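PDB 1G0D: protein-glutamine gamma-glutamyltransferase 2 from Pagrus major, which catalyses the calcium-dependent formation of covalent bonds between peptide-bound glutamine and primary amines, including the side chain of peptide-bound lysine. Local coordinates for residues L232-P246 with P266-V278. Residues are numbered along the deposited sequence; the frame is centred on the assembly and turned at random.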
# COMPACT_ATOMS: atom_id res chain seq x y z
N LEU A 232 7.94 -2.65 -9.90
CA LEU A 232 7.17 -1.72 -10.72
C LEU A 232 7.99 -0.54 -11.19
O LEU A 232 8.95 -0.12 -10.56
CB LEU A 232 6.01 -1.16 -9.92
CG LEU A 232 4.76 -2.01 -9.69
CD1 LEU A 232 4.04 -1.51 -8.45
CD2 LEU A 232 3.87 -1.96 -10.92
N THR A 233 7.55 0.00 -12.32
CA THR A 233 8.17 1.17 -12.90
C THR A 233 7.21 2.31 -12.56
O THR A 233 5.99 2.19 -12.73
CB THR A 233 8.28 0.98 -14.44
OG1 THR A 233 9.36 0.08 -14.73
CG2 THR A 233 8.55 2.28 -15.13
N GLY A 234 7.73 3.42 -12.04
CA GLY A 234 6.83 4.51 -11.72
C GLY A 234 6.67 5.48 -12.88
O GLY A 234 7.63 5.76 -13.60
N ARG A 235 5.44 5.95 -13.09
CA ARG A 235 5.16 6.93 -14.13
C ARG A 235 4.16 7.87 -13.47
O ARG A 235 3.01 7.51 -13.24
CB ARG A 235 4.49 6.30 -15.33
CG ARG A 235 4.20 7.30 -16.46
CD ARG A 235 5.42 7.35 -17.36
NE ARG A 235 5.04 7.39 -18.77
CZ ARG A 235 5.82 6.94 -19.75
NH1 ARG A 235 5.40 7.02 -21.00
NH2 ARG A 235 7.02 6.42 -19.49
N TRP A 236 4.62 9.09 -13.17
CA TRP A 236 3.80 10.06 -12.49
C TRP A 236 2.87 10.86 -13.35
O TRP A 236 2.02 11.57 -12.81
CB TRP A 236 4.72 10.93 -11.63
CG TRP A 236 5.52 10.01 -10.70
CD1 TRP A 236 6.76 9.51 -10.94
CD2 TRP A 236 5.04 9.32 -9.51
NE1 TRP A 236 7.08 8.54 -10.00
CE2 TRP A 236 6.05 8.41 -9.12
CE3 TRP A 236 3.86 9.39 -8.75
CZ2 TRP A 236 5.91 7.58 -8.01
CZ3 TRP A 236 3.74 8.56 -7.65
CH2 TRP A 236 4.76 7.66 -7.29
N GLU A 237 3.00 10.73 -14.67
CA GLU A 237 2.08 11.42 -15.57
C GLU A 237 1.65 10.68 -16.81
O GLU A 237 2.42 9.96 -17.48
CB GLU A 237 2.53 12.84 -15.94
CG GLU A 237 1.41 13.87 -15.75
CD GLU A 237 1.63 15.14 -16.51
OE1 GLU A 237 2.76 15.34 -16.98
OE2 GLU A 237 0.67 15.93 -16.63
N GLU A 238 0.37 10.95 -17.07
CA GLU A 238 -0.53 10.42 -18.08
C GLU A 238 -0.16 9.69 -19.36
O GLU A 238 -0.74 8.63 -19.60
CB GLU A 238 -1.60 11.46 -18.32
CG GLU A 238 -2.27 11.34 -19.58
CD GLU A 238 -1.76 12.38 -20.50
OE1 GLU A 238 -1.32 11.95 -21.58
OE2 GLU A 238 -1.78 13.60 -20.14
N PRO A 239 0.71 10.20 -20.23
CA PRO A 239 0.87 9.24 -21.37
C PRO A 239 1.60 7.95 -20.89
O PRO A 239 2.83 7.90 -20.84
CB PRO A 239 1.67 10.01 -22.40
CG PRO A 239 2.33 11.11 -21.60
CD PRO A 239 1.47 11.43 -20.40
N TYR A 240 0.84 6.93 -20.50
CA TYR A 240 1.41 5.70 -19.97
C TYR A 240 1.62 4.78 -21.13
O TYR A 240 1.21 3.62 -21.12
CB TYR A 240 0.43 5.06 -18.99
CG TYR A 240 0.07 5.98 -17.85
CD1 TYR A 240 0.99 6.28 -16.84
CD2 TYR A 240 -1.17 6.59 -17.81
CE1 TYR A 240 0.67 7.18 -15.83
CE2 TYR A 240 -1.49 7.49 -16.81
CZ TYR A 240 -0.58 7.77 -15.83
OH TYR A 240 -0.93 8.68 -14.86
N THR A 241 2.32 5.31 -22.13
CA THR A 241 2.51 4.62 -23.38
C THR A 241 2.71 3.12 -23.44
O THR A 241 1.89 2.43 -24.08
CB THR A 241 3.58 5.32 -24.23
OG1 THR A 241 4.76 5.53 -23.45
CG2 THR A 241 3.05 6.65 -24.70
N ASP A 242 3.73 2.57 -22.82
CA ASP A 242 3.85 1.13 -23.04
C ASP A 242 3.60 0.26 -21.85
O ASP A 242 4.41 -0.61 -21.52
CB ASP A 242 5.21 0.83 -23.65
CG ASP A 242 5.57 1.82 -24.75
OD1 ASP A 242 4.97 1.72 -25.86
OD2 ASP A 242 6.44 2.69 -24.49
N GLY A 243 2.45 0.46 -21.21
CA GLY A 243 2.13 -0.30 -20.03
C GLY A 243 0.75 -0.02 -19.53
O GLY A 243 -0.02 0.62 -20.22
N VAL A 244 0.42 -0.51 -18.33
CA VAL A 244 -0.89 -0.28 -17.77
C VAL A 244 -0.87 0.97 -16.93
O VAL A 244 0.06 1.19 -16.18
CB VAL A 244 -1.34 -1.45 -16.88
CG1 VAL A 244 -2.69 -1.13 -16.29
CG2 VAL A 244 -1.42 -2.75 -17.69
N ALA A 245 -1.87 1.81 -17.06
CA ALA A 245 -1.89 3.00 -16.24
C ALA A 245 -2.11 2.58 -14.79
O ALA A 245 -2.91 1.67 -14.51
CB ALA A 245 -3.01 3.91 -16.68
N PRO A 246 -1.41 3.23 -13.85
CA PRO A 246 -1.54 2.92 -12.42
C PRO A 246 -2.96 2.87 -11.87
O PRO A 246 -3.28 2.03 -11.04
CB PRO A 246 -0.71 4.01 -11.75
CG PRO A 246 0.32 4.32 -12.74
CD PRO A 246 -0.40 4.28 -14.07
N PRO A 266 10.63 -4.98 -14.21
CA PRO A 266 9.75 -3.93 -13.70
C PRO A 266 8.47 -3.83 -14.50
O PRO A 266 8.50 -3.85 -15.73
CB PRO A 266 10.61 -2.67 -13.81
CG PRO A 266 11.96 -3.15 -13.50
CD PRO A 266 12.04 -4.54 -14.19
N VAL A 267 7.34 -3.75 -13.82
CA VAL A 267 6.04 -3.68 -14.48
C VAL A 267 5.65 -2.25 -14.72
O VAL A 267 5.82 -1.42 -13.84
CB VAL A 267 5.00 -4.36 -13.60
CG1 VAL A 267 3.63 -4.26 -14.22
CG2 VAL A 267 5.41 -5.80 -13.35
N LYS A 268 5.15 -1.96 -15.92
CA LYS A 268 4.70 -0.60 -16.24
C LYS A 268 3.18 -0.44 -16.10
O LYS A 268 2.44 -1.10 -16.82
CB LYS A 268 5.07 -0.25 -17.67
CG LYS A 268 6.56 -0.22 -17.96
CD LYS A 268 6.82 0.50 -19.27
CE LYS A 268 8.12 0.10 -19.87
NZ LYS A 268 8.20 -1.38 -19.87
N TYR A 269 2.69 0.44 -15.22
CA TYR A 269 3.49 1.35 -14.39
C TYR A 269 2.84 1.39 -13.01
O TYR A 269 1.82 0.80 -12.78
CB TYR A 269 3.46 2.79 -14.96
CG TYR A 269 3.99 2.98 -16.39
CD1 TYR A 269 5.36 3.10 -16.67
CD2 TYR A 269 3.10 3.05 -17.46
CE1 TYR A 269 5.82 3.30 -18.00
CE2 TYR A 269 3.54 3.24 -18.77
CZ TYR A 269 4.89 3.36 -19.05
OH TYR A 269 5.25 3.51 -20.40
N GLY A 270 3.41 2.15 -12.10
CA GLY A 270 2.79 2.25 -10.81
C GLY A 270 2.90 3.67 -10.26
O GLY A 270 3.67 4.50 -10.77
N GLN A 271 2.09 3.95 -9.25
CA GLN A 271 2.11 5.24 -8.55
C GLN A 271 2.10 4.92 -7.04
O GLN A 271 1.87 3.77 -6.67
CB GLN A 271 0.94 6.10 -8.99
CG GLN A 271 1.37 7.03 -10.09
CD GLN A 271 0.25 7.50 -11.00
OE1 GLN A 271 -0.95 7.51 -10.63
NE2 GLN A 271 0.63 7.92 -12.20
N CYS A 272 2.33 5.91 -6.17
CA CYS A 272 2.43 5.63 -4.74
C CYS A 272 1.49 4.63 -4.08
O CYS A 272 1.98 3.73 -3.40
CB CYS A 272 2.51 6.92 -3.92
SG CYS A 272 1.01 7.75 -3.65
N TRP A 273 0.17 4.72 -4.25
CA TRP A 273 -0.71 3.72 -3.61
C TRP A 273 -0.60 2.29 -4.21
O TRP A 273 -0.93 1.31 -3.53
CB TRP A 273 -2.18 4.18 -3.60
CG TRP A 273 -2.79 4.02 -4.91
CD1 TRP A 273 -3.42 2.91 -5.39
CD2 TRP A 273 -2.70 4.93 -5.99
NE1 TRP A 273 -3.72 3.07 -6.71
CE2 TRP A 273 -3.28 4.31 -7.11
CE3 TRP A 273 -2.17 6.22 -6.14
CZ2 TRP A 273 -3.35 4.94 -8.36
CZ3 TRP A 273 -2.24 6.84 -7.36
CH2 TRP A 273 -2.82 6.20 -8.46
N VAL A 274 -0.15 2.15 -5.46
CA VAL A 274 0.04 0.82 -6.06
C VAL A 274 1.31 0.12 -5.51
O VAL A 274 1.38 -1.12 -5.46
CB VAL A 274 0.19 0.90 -7.59
CG1 VAL A 274 0.37 -0.46 -8.14
CG2 VAL A 274 -1.01 1.48 -8.18
N PHE A 275 2.32 0.91 -5.12
CA PHE A 275 3.59 0.44 -4.55
C PHE A 275 3.27 -0.04 -3.13
O PHE A 275 3.77 -1.06 -2.69
CB PHE A 275 4.61 1.57 -4.35
CG PHE A 275 5.11 2.19 -5.60
CD1 PHE A 275 5.05 1.52 -6.82
CD2 PHE A 275 5.55 3.52 -5.58
CE1 PHE A 275 5.38 2.17 -7.99
CE2 PHE A 275 5.90 4.20 -6.75
CZ PHE A 275 5.81 3.52 -7.96
N ALA A 276 2.49 0.75 -2.40
CA ALA A 276 2.14 0.42 -1.04
C ALA A 276 1.31 -0.87 -0.99
O ALA A 276 1.65 -1.79 -0.23
CB ALA A 276 1.39 1.56 -0.41
N ALA A 277 0.26 -0.96 -1.81
CA ALA A 277 -0.58 -2.16 -1.88
C ALA A 277 0.25 -3.36 -2.23
O ALA A 277 0.10 -4.38 -1.60
CB ALA A 277 -1.60 -2.00 -2.90
N VAL A 278 1.13 -3.28 -3.23
CA VAL A 278 1.98 -4.43 -3.59
C VAL A 278 2.94 -4.75 -2.42
O VAL A 278 3.28 -5.90 -2.18
CB VAL A 278 2.79 -4.14 -4.88
CG1 VAL A 278 3.84 -5.18 -5.13
CG2 VAL A 278 1.88 -4.08 -6.04
O HOH W 1 10.04 -1.49 -17.48
O HOH W 2 8.05 3.77 -20.76
O HOH W 3 -4.69 1.55 -8.97
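Residues 266-278 lead into the helix that carries the active-site Cys272 of the papain-like transglutaminase core, and segment 232-246 wraps round this approach from two sides. On one side strand 232-234 pairs in parallel: Thr233 N donates to Val267 O (2.7 Å), Gly270 N to Thr233 O, and Arg235 N to Gly270 O. On the other, Val244 N reaches Lys268 O (2.6 Å) and Tyr269 N returns to Val244 O, a reciprocal pair spanning the cis peptide between Lys268 and Tyr269. Tyr269 is buried between Thr233 and Arg235 on one hand and the 240-244 turn on the other. The side chain of Arg235 runs alongside its ring, CB 3.5 Å from Tyr269 CG, and the guanidinium lies over the phenol end with the two planes 31° apart. That guanidinium is fixed side-on, NE and NH1 both donating to Pro239 O. Beyond the ring, Tyr269 OH accepts from Asp242 N at 3.0 Å and meets a water. A leucine in place of Tyr269 would probably leave Asp242 N without its acceptor and the Arg235 side chain without the ring it lies along. Nearer the helix, the side chain of Gln271, the N-cap residue, runs out with CD anti to CA (chi2 155°); Trp236 CE3 meets its CG, and Pro246 CG its CD. Its NE2 donates to Arg235 O (2.6 Å) and to Tyr240 OH (3.2 Å), which also bonds Glu555; both partners lie in the amide plane and hold it flat. Trp236 CZ2 lies 3.6 Å from Phe275 CE2, rim to rim, while Leu232 CD1 packs at that ring's edge and against Val274. Cys272 itself lies beside His332 and Tyr515, so the backbone bonds to 267-270, together with the Gln271 amide, are likely to fix the chain leading directly into the nucleophile.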